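Local atomic coordinates of glycoside hydrolase YxiA (Bacillus licheniformis, PDB entry 3LV4), a protein that probably hydrolyses the alpha-1,5-linked arabinose backbone of arabinan, as a calcium-binding family 43 glycoside hydrolase. Residues Y357-H362 / G386-T391; Y270-M275 / S429-E434; G382-A387 / L402-K407. All blocks are in the same frame, centred on the assembly; numbering follows the deposited sequence.

Overall arrangement
The three contacts lie on the same side of the molecule's centre, in or against the C-terminal lipocalin-like domain. Contacts 1 and 3 are close neighbours, their centres about 6 Å apart, and share Gly386 and Ala387; both join next-but-one neighbours on the inner side of that domain's wall. Contact 2, with its centre about 16 Å from each of the others, is where the family 43 domain packs against it. Lys273 NZ of contact 2 lies 2.8 Å from His362 O of contact 1, and Ala430 CB of contact 2 touches Leu402 CD1 of contact 3 at 3.7 Å. Contact 1 also carries Glu358, a calcium ligand; contact 2 lies away from the predicted catalytic residues.

Contact 1: Y357-H362 / G386-T391; sequences YELVRH and GAVAGT. With CA (calcium ion), chain D.
Val388 lays its CG1 methyl over one face of the Arg361 guanidinium, 3.1 Å above the plane and displaced toward the rim. The nearest atom of that group, Arg361 NH1, is 3.2 Å from Val388 CG1, a tight fit for a methyl on a flat cation, and the two side chains arrive from opposite directions. The second touch is purely apolar: Leu359 CD2 meets Val388 CG2 at 4.2 Å, the side chains crossing at about a right angle. One valine therefore serves two neighbours, one methyl on each.

The next shell explains why the pieces sit there. The Arg361 chain runs out straight and then turns at chi3 (-81°), which brings the guanidinium round to Val388, while its NH1 forms a salt bridge with Asp405 that helps fix the group's rotation. Leu359 rests on Ile376 and Val438, from the two strands that pair with its own, and Val388 also leans on Ile404.

Glu358, between Tyr357 and Leu359 on the strand, projects from the opposite face. Its OE2 binds the calcium ion at 2.4 Å, together with Asn281, Glu375 and three waters. Glu358 OE1 accepts a hydrogen bond from water 1 at 2.8 Å, and that water is itself on the metal, 2.5 Å from the calcium; Ser373 OG makes a second hydrogen bond to the same OE1, giving this oxygen two partners. The ion thus ties Asn281, just beyond strand 272-280, to two glutamates of the C-terminal domain. Strand 355-363 pairs with both 371-378 and 437-442, closing the ring of antiparallel strands into a barrel, as expected of a lipocalin-like domain: Leu359 faces its interior and Glu358 the outer, calcium-bound surface.

Contact 2: Y270-M275 / S429-E434; sequences YGVKLM and SALSRE
Leu431 lays its two methyls across the seam where Val272 CG1 and Leu274 CD2 meet, and this apolar packing is the heart of the contact. Val272 CG1 sits 3.6 Å from Leu431 CD2 and 3.8 Å from Leu431 CD1, so one valine methyl covers both tips of the leucine. A chi1 of 180° sets this methyl anti to the backbone N, and it is this branch, not CG2, that reaches Leu431. Beside it, Leu274 CD2 approaches Leu431 CD1 at 4.0 Å, both pairs of side chains meeting at a slant. The backbone adds a little: Lys273 O lies 4.0 Å from Leu431 CD2, a plain van der Waals touch.

Polar links come from residues outside the two segments: Lys364, just after strand 355-363, bonds through NZ to Gly271 O and to Glu434 O, and the backbone of Lys273 pairs with Gly435. Strands 272-275 and 429-432 run nearly antiparallel (160°), but their axes stay 8.5 Å apart, a side-chain spacing.

Strand 272-280 is the last strand of a four-stranded antiparallel unit beginning at 200-208, consistent with the outer edge of a family 43 propeller blade; here that blade packs on the outside of the lipocalin-like barrel.

Contact 3: G382-A387 / L402-K407; sequences GKITGA and LKIDGK
Ile384 points its CD1 into the angle between Leu402 and Ile404, and this one methyl makes every side-chain touch of the contact. Both partners lie across it at about a right angle. Leu402 CD2 meets Ile384 CD1 at 3.9 Å, and from the next inward-facing position Ile404 presents its CG1 and its CD1, each also 3.9 Å from Ile384 CD1. The side chain of Ile384 is stretched out at chi2 (177°), which carries CD1 as far from its backbone as it can go. It needs that reach, for strand 390-395 runs between the two segments, and Ile384 CD1 passes close to Thr391 O on the way. The backbones themselves stay apart, with Ile384 CA 8.4 Å from Ile404 CA.

Ile404 is held at the start of a type I' turn, closed by Lys407 N to Ile404 O at 2.9 Å and Ile404 N to Lys407 O at 3.1 Å; Asp405 and Gly406 take the positive phi values that such a tight hairpin requires. Around the three aliphatic residues, Ile384 also rests on Leu378 and Trp392, and Leu402 on Phe428 and Ala430, so the cluster belongs to the barrel's hydrophobic interior. Since only methyl and methylene groups meet, the contact has no directional bonding of its own: its geometry is set by shape, and its stability presumably comes chiefly from burying hydrocarbon away from water.

Contact 1: Y357-H362 / G386-T391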
ATOM      1  N   TYR A 357     -10.664  25.789   2.967  1.00 12.25           N
ATOM      2  CA  TYR A 357     -10.020  24.491   3.155  1.00  9.70           C
ATOM      3  C   TYR A 357      -8.507  24.634   3.141  1.00 11.03           C
ATOM      4  O   TYR A 357      -7.966  25.523   2.478  1.00 12.93           O
ATOM      5  CB  TYR A 357     -10.386  23.526   2.016  1.00  9.33           C
ATOM      6  CG  TYR A 357     -11.801  22.990   2.026  1.00  9.51           C
ATOM      7  CD1 TYR A 357     -12.066  21.691   2.445  1.00 10.75           C
ATOM      8  CD2 TYR A 357     -12.872  23.779   1.607  1.00 10.77           C
ATOM      9  CE1 TYR A 357     -13.361  21.186   2.449  1.00 10.91           C
ATOM     10  CE2 TYR A 357     -14.164  23.292   1.608  1.00 10.88           C
ATOM     11  CZ  TYR A 357     -14.404  21.991   2.032  1.00 13.39           C
ATOM     12  OH  TYR A 357     -15.690  21.499   2.033  1.00 14.90           O
ATOM     13  N   GLU A 358      -7.829  23.735   3.849  1.00  8.96           N
ATOM     14  CA  GLU A 358      -6.416  23.490   3.613  1.00  8.88           C
ATOM     15  C   GLU A 358      -6.335  22.515   2.448  1.00 10.23           C
ATOM     16  O   GLU A 358      -6.975  21.466   2.469  1.00 10.77           O
ATOM     17  CB  GLU A 358      -5.765  22.860   4.843  1.00  7.75           C
ATOM     18  CG  GLU A 358      -5.724  23.773   6.031  1.00 10.26           C
ATOM     19  CD  GLU A 358      -4.795  24.941   5.828  1.00 12.60           C
ATOM     20  OE1 GLU A 358      -3.871  24.858   4.981  1.00 11.50           O
ATOM     21  OE2 GLU A 358      -4.988  25.948   6.535  1.00 13.68           O
ATOM     22  N   LEU A 359      -5.550  22.862   1.434  1.00  9.47           N
ATOM     23  CA  LEU A 359      -5.396  22.029   0.244  1.00 10.31           C
ATOM     24  C   LEU A 359      -4.007  21.434   0.187  1.00  8.86           C
ATOM     25  O   LEU A 359      -3.014  22.162   0.285  1.00  8.96           O
ATOM     26  CB  LEU A 359      -5.604  22.868  -1.018  1.00 10.09           C
ATOM     27  CG  LEU A 359      -5.377  22.168  -2.365  1.00 10.30           C
ATOM     28  CD1 LEU A 359      -6.458  21.129  -2.654  1.00 11.22           C
ATOM     29  CD2 LEU A 359      -5.313  23.186  -3.500  1.00  8.38           C
ATOM     30  N   VAL A 360      -3.935  20.116   0.011  1.00  8.33           N
ATOM     31  CA  VAL A 360      -2.659  19.456  -0.262  1.00  7.25           C
ATOM     32  C   VAL A 360      -2.691  18.935  -1.687  1.00  8.27           C
ATOM     33  O   VAL A 360      -3.628  18.246  -2.080  1.00  9.49           O
ATOM     34  CB  VAL A 360      -2.385  18.262   0.687  1.00  8.83           C
ATOM     35  CG1 VAL A 360      -1.129  17.515   0.240  1.00  7.91           C
ATOM     36  CG2 VAL A 360      -2.237  18.745   2.126  1.00  9.93           C
ATOM     37  N   ARG A 361      -1.680  19.300  -2.469  1.00  8.41           N
ATOM     38  CA  ARG A 361      -1.531  18.793  -3.825  1.00  8.47           C
ATOM     39  C   ARG A 361      -0.344  17.841  -3.829  1.00  9.03           C
ATOM     40  O   ARG A 361       0.816  18.268  -3.756  1.00  9.39           O
ATOM     41  CB  ARG A 361      -1.328  19.948  -4.809  1.00  8.70           C
ATOM     42  CG  ARG A 361      -2.621  20.712  -5.130  1.00  9.69           C
ATOM     43  CD  ARG A 361      -2.341  21.969  -5.945  1.00 13.75           C
ATOM     44  NE  ARG A 361      -1.908  23.036  -5.058  1.00 18.41           N
ATOM     45  CZ  ARG A 361      -1.426  24.211  -5.452  1.00 22.46           C
ATOM     46  NH1 ARG A 361      -1.293  24.488  -6.746  1.00 20.24           N
ATOM     47  NH2 ARG A 361      -1.066  25.105  -4.538  1.00 23.60           N
ATOM     48  N   HIS A 362      -0.634  16.545  -3.883  1.00  7.02           N
ATOM     49  CA  HIS A 362       0.419  15.530  -3.751  1.00  8.11           C
ATOM     50  C   HIS A 362       1.316  15.425  -4.980  1.00  9.60           C
ATOM     51  O   HIS A 362       2.442  14.941  -4.886  1.00 11.40           O
ATOM     52  CB  HIS A 362      -0.182  14.166  -3.405  1.00  7.39           C
ATOM     53  CG  HIS A 362      -0.852  14.123  -2.064  1.00  9.17           C
ATOM     54  ND1 HIS A 362      -0.155  13.956  -0.883  1.00  9.12           N
ATOM     55  CD2 HIS A 362      -2.158  14.215  -1.721  1.00 10.19           C
ATOM     56  CE1 HIS A 362      -1.006  13.938   0.126  1.00  9.15           C
ATOM     57  NE2 HIS A 362      -2.229  14.103  -0.353  1.00  9.66           N
ATOM     58  N   GLY A 386      -8.021  31.759  -3.559  1.00 15.24           N
ATOM     59  CA  GLY A 386      -6.986  31.593  -2.559  1.00 14.54           C
ATOM     60  C   GLY A 386      -5.687  31.122  -3.178  1.00 17.22           C
ATOM     61  O   GLY A 386      -5.179  31.741  -4.120  1.00 18.29           O
ATOM     62  N   ALA A 387      -5.155  30.017  -2.664  1.00 16.69           N
ATOM     63  CA  ALA A 387      -3.854  29.506  -3.108  1.00 18.08           C
ATOM     64  C   ALA A 387      -3.876  29.103  -4.578  1.00 18.54           C
ATOM     65  O   ALA A 387      -2.853  29.144  -5.263  1.00 19.83           O
ATOM     66  CB  ALA A 387      -3.409  28.323  -2.230  1.00 18.37           C
ATOM     67  N   VAL A 388      -5.049  28.699  -5.054  1.00 16.86           N
ATOM     68  CA  VAL A 388      -5.222  28.382  -6.465  1.00 17.31           C
ATOM     69  C   VAL A 388      -6.515  28.996  -6.972  1.00 15.41           C
ATOM     70  O   VAL A 388      -7.431  29.290  -6.195  1.00 15.40           O
ATOM     71  CB  VAL A 388      -5.278  26.858  -6.733  1.00 19.10           C
ATOM     72  CG1 VAL A 388      -4.004  26.179  -6.260  1.00 23.59           C
ATOM     73  CG2 VAL A 388      -6.507  26.249  -6.077  1.00 18.17           C
ATOM     74  N   ALA A 389      -6.580  29.189  -8.282  1.00 14.29           N
ATOM     75  CA  ALA A 389      -7.809  29.617  -8.928  1.00 12.95           C
ATOM     76  C   ALA A 389      -8.378  28.428  -9.690  1.00 15.30           C
ATOM     77  O   ALA A 389      -7.638  27.673 -10.329  1.00 18.93           O
ATOM     78  CB  ALA A 389      -7.542  30.789  -9.874  1.00 13.63           C
ATOM     79  N   GLY A 390      -9.687  28.246  -9.617  1.00 14.01           N
ATOM     80  CA  GLY A 390     -10.308  27.151 -10.335  1.00 15.11           C
ATOM     81  C   GLY A 390     -11.806  27.124 -10.153  1.00 13.35           C
ATOM     82  O   GLY A 390     -12.413  28.122  -9.767  1.00 12.85           O
ATOM     83  N   THR A 391     -12.401  25.975 -10.441  1.00 11.60           N
ATOM     84  CA  THR A 391     -13.839  25.799 -10.270  1.00 11.72           C
ATOM     85  C   THR A 391     -14.127  24.476  -9.565  1.00 14.00           C
ATOM     86  O   THR A 391     -13.276  23.582  -9.514  1.00 13.44           O
ATOM     87  CB  THR A 391     -14.592  25.836 -11.622  1.00 14.06           C
ATOM     88  OG1 THR A 391     -14.252  24.681 -12.399  1.00 16.22           O
ATOM     89  CG2 THR A 391     -14.234  27.089 -12.408  1.00 15.34           C
TER
HETATM   90 CA    CA D 504      -3.645  27.764   7.474  1.00 17.73          CA
HETATM   91  O   HOH W   1      -2.177  26.985   5.602  1.00 13.92           O
HETATM   92  O   HOH W   2      -1.597  29.681   7.298  1.00 40.55           O
HETATM   93  O   HOH W   3      -5.357  27.804   9.540  1.00 31.36           O

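Contact 2: Y270-M275 / S429-E434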
ATOM      1  N   TYR A 270       4.266   7.634 -14.190  1.00  8.85           N
ATOM      2  CA  TYR A 270       3.305   6.551 -14.385  1.00  7.88           C
ATOM      3  C   TYR A 270       2.680   6.075 -13.094  1.00  8.56           C
ATOM      4  O   TYR A 270       3.292   6.179 -12.033  1.00  8.85           O
ATOM      5  CB  TYR A 270       3.994   5.385 -15.085  1.00 10.24           C
ATOM      6  CG  TYR A 270       4.553   5.806 -16.412  1.00  9.41           C
ATOM      7  CD1 TYR A 270       3.707   6.090 -17.477  1.00 12.85           C
ATOM      8  CD2 TYR A 270       5.918   5.957 -16.599  1.00  9.66           C
ATOM      9  CE1 TYR A 270       4.208   6.498 -18.696  1.00 14.07           C
ATOM     10  CE2 TYR A 270       6.428   6.363 -17.829  1.00 12.06           C
ATOM     11  CZ  TYR A 270       5.565   6.629 -18.866  1.00 13.09           C
ATOM     12  OH  TYR A 270       6.049   7.029 -20.090  1.00 14.68           O
ATOM     13  N   GLY A 271       1.464   5.540 -13.202  1.00  7.27           N
ATOM     14  CA  GLY A 271       0.689   5.138 -12.042  1.00  7.41           C
ATOM     15  C   GLY A 271      -0.141   6.277 -11.470  1.00  8.65           C
ATOM     16  O   GLY A 271       0.138   7.452 -11.720  1.00 10.26           O
ATOM     17  N   VAL A 272      -1.165   5.941 -10.691  1.00  6.89           N
ATOM     18  CA  VAL A 272      -1.948   6.968 -10.008  1.00  7.79           C
ATOM     19  C   VAL A 272      -1.387   7.132  -8.600  1.00  9.21           C
ATOM     20  O   VAL A 272      -1.497   6.222  -7.781  1.00 10.87           O
ATOM     21  CB  VAL A 272      -3.432   6.567  -9.928  1.00  9.23           C
ATOM     22  CG1 VAL A 272      -4.252   7.646  -9.210  1.00 11.39           C
ATOM     23  CG2 VAL A 272      -3.994   6.300 -11.339  1.00  8.76           C
ATOM     24  N   LYS A 273      -0.775   8.281  -8.321  1.00  8.75           N
ATOM     25  CA  LYS A 273      -0.157   8.525  -7.013  1.00  8.75           C
ATOM     26  C   LYS A 273      -1.215   8.984  -6.021  1.00  7.59           C
ATOM     27  O   LYS A 273      -1.859  10.012  -6.225  1.00  9.20           O
ATOM     28  CB  LYS A 273       0.962   9.563  -7.125  1.00  7.63           C
ATOM     29  CG  LYS A 273       1.548  10.005  -5.796  1.00  6.62           C
ATOM     30  CD  LYS A 273       2.647  11.053  -6.009  1.00  6.96           C
ATOM     31  CE  LYS A 273       3.246  11.554  -4.693  1.00  9.52           C
ATOM     32  NZ  LYS A 273       4.169  12.713  -4.923  1.00  9.70           N
ATOM     33  N   LEU A 274      -1.384   8.228  -4.942  1.00  7.50           N
ATOM     34  CA  LEU A 274      -2.489   8.481  -4.010  1.00  7.01           C
ATOM     35  C   LEU A 274      -2.121   9.394  -2.858  1.00  8.27           C
ATOM     36  O   LEU A 274      -2.988  10.057  -2.286  1.00  9.77           O
ATOM     37  CB  LEU A 274      -3.016   7.168  -3.437  1.00  7.63           C
ATOM     38  CG  LEU A 274      -3.637   6.239  -4.478  1.00  7.66           C
ATOM     39  CD1 LEU A 274      -4.107   4.942  -3.813  1.00  9.12           C
ATOM     40  CD2 LEU A 274      -4.788   6.962  -5.185  1.00  9.39           C
HETATM   41  N   MSE A 275      -0.839   9.418  -2.505  1.00  7.69           N
HETATM   42  CA  MSE A 275      -0.411  10.110  -1.288  1.00  7.72           C
HETATM   43  C   MSE A 275       1.110  10.207  -1.228  1.00  9.33           C
HETATM   44  O   MSE A 275       1.806   9.206  -1.435  1.00 10.83           O
HETATM   45  CB  MSE A 275      -0.939   9.361  -0.056  1.00 10.29           C
HETATM   46  CG  MSE A 275      -0.492   9.927   1.285  1.00 10.72           C
HETATM   47 SE   MSE A 275      -1.201   8.856   2.799  1.00 21.34          SE
HETATM   48  CE  MSE A 275      -0.913   7.064   2.085  1.00 17.78           C
ATOM     49  N   SER A 429     -11.325  14.427  -1.366  1.00  9.17           N
ATOM     50  CA  SER A 429     -10.132  13.769  -1.877  1.00  8.50           C
ATOM     51  C   SER A 429     -10.430  13.420  -3.316  1.00  7.60           C
ATOM     52  O   SER A 429     -11.453  12.800  -3.597  1.00  8.99           O
ATOM     53  CB  SER A 429      -9.826  12.502  -1.078  1.00  7.00           C
ATOM     54  OG  SER A 429      -8.661  11.855  -1.575  1.00  8.80           O
ATOM     55  N   ALA A 430      -9.568  13.839  -4.234  1.00  8.27           N
ATOM     56  CA  ALA A 430      -9.880  13.678  -5.650  1.00  8.23           C
ATOM     57  C   ALA A 430      -8.643  13.366  -6.491  1.00  9.22           C
ATOM     58  O   ALA A 430      -7.510  13.562  -6.044  1.00  8.61           O
ATOM     59  CB  ALA A 430     -10.596  14.926  -6.182  1.00  9.72           C
ATOM     60  N   LEU A 431      -8.877  12.890  -7.715  1.00  8.55           N
ATOM     61  CA  LEU A 431      -7.805  12.464  -8.607  1.00  7.09           C
ATOM     62  C   LEU A 431      -8.053  12.971 -10.014  1.00  9.29           C
ATOM     63  O   LEU A 431      -9.197  13.036 -10.459  1.00  9.39           O
ATOM     64  CB  LEU A 431      -7.741  10.932  -8.669  1.00  7.80           C
ATOM     65  CG  LEU A 431      -7.226  10.144  -7.455  1.00  8.18           C
ATOM     66  CD1 LEU A 431      -7.537   8.655  -7.609  1.00 11.60           C
ATOM     67  CD2 LEU A 431      -5.725  10.354  -7.267  1.00 10.90           C
ATOM     68  N   SER A 432      -6.974  13.308 -10.714  1.00  9.03           N
ATOM     69  CA  SER A 432      -7.032  13.644 -12.132  1.00  8.24           C
ATOM     70  C   SER A 432      -6.647  12.439 -12.985  1.00 10.24           C
ATOM     71  O   SER A 432      -6.017  11.492 -12.499  1.00 10.12           O
ATOM     72  CB  SER A 432      -6.037  14.757 -12.439  1.00  9.98           C
ATOM     73  OG  SER A 432      -4.716  14.278 -12.233  1.00  8.04           O
ATOM     74  N   ARG A 433      -7.002  12.492 -14.268  1.00 10.93           N
ATOM     75  CA  ARG A 433      -6.585  11.453 -15.204  1.00 12.64           C
ATOM     76  C   ARG A 433      -5.062  11.321 -15.187  1.00 10.41           C
ATOM     77  O   ARG A 433      -4.509  10.221 -15.343  1.00 10.45           O
ATOM     78  CB  ARG A 433      -7.067  11.792 -16.620  1.00 15.36           C
ATOM     79  CG  ARG A 433      -6.801  10.706 -17.639  1.00 22.21           C
ATOM     80  CD  ARG A 433      -7.524  10.998 -18.949  1.00 26.64           C
ATOM     81  NE  ARG A 433      -6.673  11.656 -19.928  1.00 35.13           N
ATOM     82  CZ  ARG A 433      -7.133  12.222 -21.040  1.00 45.16           C
ATOM     83  NH1 ARG A 433      -8.438  12.212 -21.297  1.00 48.91           N
ATOM     84  NH2 ARG A 433      -6.297  12.806 -21.893  1.00 47.61           N
ATOM     85  N   GLU A 434      -4.395  12.454 -15.006  1.00  8.77           N
ATOM     86  CA  GLU A 434      -2.936  12.515 -14.999  1.00  8.66           C
ATOM     87  C   GLU A 434      -2.311  11.730 -13.844  1.00  8.87           C
ATOM     88  O   GLU A 434      -1.123  11.398 -13.871  1.00 10.06           O
ATOM     89  CB  GLU A 434      -2.469  13.969 -14.966  1.00 10.58           C
ATOM     90  CG  GLU A 434      -2.582  14.682 -16.325  1.00 12.81           C
ATOM     91  CD  GLU A 434      -3.984  15.183 -16.638  1.00 13.02           C
ATOM     92  OE1 GLU A 434      -4.878  15.111 -15.768  1.00 11.56           O
ATOM     93  OE2 GLU A 434      -4.189  15.672 -17.767  1.00 16.26           O
TER

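Contact 3: G382-A387 / L402-K407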
ATOM      1  N   GLY A 382     -19.260  28.596  -7.143  1.00 15.94           N
ATOM      2  CA  GLY A 382     -18.620  27.536  -7.906  1.00 14.70           C
ATOM      3  C   GLY A 382     -17.178  27.816  -8.280  1.00 14.35           C
ATOM      4  O   GLY A 382     -16.552  27.048  -9.008  1.00 15.50           O
ATOM      5  N   LYS A 383     -16.632  28.916  -7.780  1.00 14.98           N
ATOM      6  CA  LYS A 383     -15.233  29.223  -8.044  1.00 14.26           C
ATOM      7  C   LYS A 383     -14.360  28.851  -6.867  1.00 13.23           C
ATOM      8  O   LYS A 383     -14.795  28.924  -5.719  1.00 14.68           O
ATOM      9  CB  LYS A 383     -15.057  30.703  -8.364  1.00 14.59           C
ATOM     10  CG  LYS A 383     -15.814  31.112  -9.611  1.00 20.42           C
ATOM     11  CD  LYS A 383     -15.434  32.485 -10.090  1.00 27.09           C
ATOM     12  CE  LYS A 383     -16.284  32.852 -11.295  1.00 29.96           C
ATOM     13  NZ  LYS A 383     -16.446  31.681 -12.211  1.00 33.78           N
ATOM     14  N   ILE A 384     -13.128  28.444  -7.165  1.00 13.22           N
ATOM     15  CA  ILE A 384     -12.109  28.264  -6.138  1.00 11.79           C
ATOM     16  C   ILE A 384     -11.197  29.487  -6.132  1.00 12.59           C
ATOM     17  O   ILE A 384     -10.743  29.940  -7.193  1.00 12.71           O
ATOM     18  CB  ILE A 384     -11.253  26.999  -6.389  1.00 11.01           C
ATOM     19  CG1 ILE A 384     -12.140  25.752  -6.444  1.00 11.21           C
ATOM     20  CG2 ILE A 384     -10.177  26.851  -5.319  1.00 11.35           C
ATOM     21  CD1 ILE A 384     -11.371  24.477  -6.758  1.00 10.87           C
ATOM     22  N   THR A 385     -10.943  30.028  -4.942  1.00 12.06           N
ATOM     23  CA  THR A 385     -10.024  31.152  -4.791  1.00 14.17           C
ATOM     24  C   THR A 385      -8.981  30.853  -3.718  1.00 16.68           C
ATOM     25  O   THR A 385      -9.043  29.816  -3.053  1.00 16.52           O
ATOM     26  CB  THR A 385     -10.765  32.440  -4.416  1.00 14.80           C
ATOM     27  OG1 THR A 385     -11.571  32.200  -3.258  1.00 16.74           O
ATOM     28  CG2 THR A 385     -11.665  32.899  -5.572  1.00 14.98           C
ATOM     29  N   GLY A 386      -8.021  31.759  -3.559  1.00 15.24           N
ATOM     30  CA  GLY A 386      -6.986  31.593  -2.559  1.00 14.54           C
ATOM     31  C   GLY A 386      -5.687  31.122  -3.178  1.00 17.22           C
ATOM     32  O   GLY A 386      -5.179  31.741  -4.120  1.00 18.29           O
ATOM     33  N   ALA A 387      -5.155  30.017  -2.664  1.00 16.69           N
ATOM     34  CA  ALA A 387      -3.854  29.506  -3.108  1.00 18.08           C
ATOM     35  C   ALA A 387      -3.876  29.103  -4.578  1.00 18.54           C
ATOM     36  O   ALA A 387      -2.853  29.144  -5.263  1.00 19.83           O
ATOM     37  CB  ALA A 387      -3.409  28.323  -2.230  1.00 18.37           C
ATOM     38  N   LEU A 402     -13.399  19.118  -9.402  1.00 12.68           N
ATOM     39  CA  LEU A 402     -12.643  20.369  -9.328  1.00 13.23           C
ATOM     40  C   LEU A 402     -11.843  20.567 -10.593  1.00 12.47           C
ATOM     41  O   LEU A 402     -11.386  19.601 -11.209  1.00 14.99           O
ATOM     42  CB  LEU A 402     -11.647  20.371  -8.164  1.00 16.71           C
ATOM     43  CG  LEU A 402     -12.038  19.889  -6.779  1.00 18.35           C
ATOM     44  CD1 LEU A 402     -11.715  18.411  -6.657  1.00 16.53           C
ATOM     45  CD2 LEU A 402     -11.267  20.703  -5.743  1.00 21.77           C
ATOM     46  N   LYS A 403     -11.665  21.825 -10.971  1.00 10.82           N
ATOM     47  CA  LYS A 403     -10.764  22.154 -12.063  1.00 11.56           C
ATOM     48  C   LYS A 403      -9.703  23.107 -11.558  1.00 12.78           C
ATOM     49  O   LYS A 403      -9.994  24.255 -11.220  1.00 12.73           O
ATOM     50  CB  LYS A 403     -11.523  22.751 -13.243  1.00 12.13           C
ATOM     51  CG  LYS A 403     -12.423  21.752 -13.948  1.00 14.33           C
ATOM     52  CD  LYS A 403     -12.887  22.308 -15.291  1.00 18.62           C
ATOM     53  CE  LYS A 403     -13.609  21.250 -16.118  1.00 24.34           C
ATOM     54  NZ  LYS A 403     -14.914  20.907 -15.508  1.00 29.56           N
ATOM     55  N   ILE A 404      -8.474  22.603 -11.498  1.00 13.57           N
ATOM     56  CA  ILE A 404      -7.337  23.324 -10.943  1.00 12.79           C
ATOM     57  C   ILE A 404      -6.118  22.974 -11.772  1.00 13.61           C
ATOM     58  O   ILE A 404      -5.999  21.842 -12.236  1.00 12.95           O
ATOM     59  CB  ILE A 404      -7.039  22.844  -9.503  1.00 18.03           C
ATOM     60  CG1 ILE A 404      -8.237  23.092  -8.591  1.00 21.65           C
ATOM     61  CG2 ILE A 404      -5.797  23.512  -8.959  1.00 21.25           C
ATOM     62  CD1 ILE A 404      -8.173  22.289  -7.284  1.00 21.92           C
ATOM     63  N   ASP A 405      -5.218  23.939 -11.956  1.00 14.44           N
ATOM     64  CA  ASP A 405      -3.889  23.663 -12.506  1.00 16.31           C
ATOM     65  C   ASP A 405      -3.964  22.964 -13.865  1.00 15.84           C
ATOM     66  O   ASP A 405      -3.122  22.112 -14.185  1.00 15.21           O
ATOM     67  CB  ASP A 405      -3.049  22.832 -11.511  1.00 18.47           C
ATOM     68  CG  ASP A 405      -2.642  23.629 -10.254  1.00 25.33           C
ATOM     69  OD1 ASP A 405      -2.235  24.804 -10.390  1.00 27.42           O
ATOM     70  OD2 ASP A 405      -2.707  23.077  -9.124  1.00 25.40           O
ATOM     71  N   GLY A 406      -4.974  23.331 -14.658  1.00 14.21           N
ATOM     72  CA  GLY A 406      -5.147  22.796 -15.998  1.00 13.62           C
ATOM     73  C   GLY A 406      -5.701  21.382 -16.065  1.00 13.38           C
ATOM     74  O   GLY A 406      -5.752  20.779 -17.137  1.00 14.53           O
ATOM     75  N   LYS A 407      -6.123  20.856 -14.920  1.00 11.53           N
ATOM     76  CA  LYS A 407      -6.592  19.477 -14.840  1.00 11.34           C
ATOM     77  C   LYS A 407      -7.983  19.384 -14.220  1.00 13.16           C
ATOM     78  O   LYS A 407      -8.459  20.336 -13.600  1.00 13.87           O
ATOM     79  CB  LYS A 407      -5.589  18.622 -14.061  1.00 11.43           C
ATOM     80  CG  LYS A 407      -4.316  18.359 -14.850  1.00 12.55           C
ATOM     81  CD  LYS A 407      -3.277  17.639 -14.031  1.00 13.85           C
ATOM     82  CE  LYS A 407      -2.678  18.572 -13.002  1.00 18.64           C
ATOM     83  NZ  LYS A 407      -1.564  17.912 -12.286  1.00 19.24           N
TER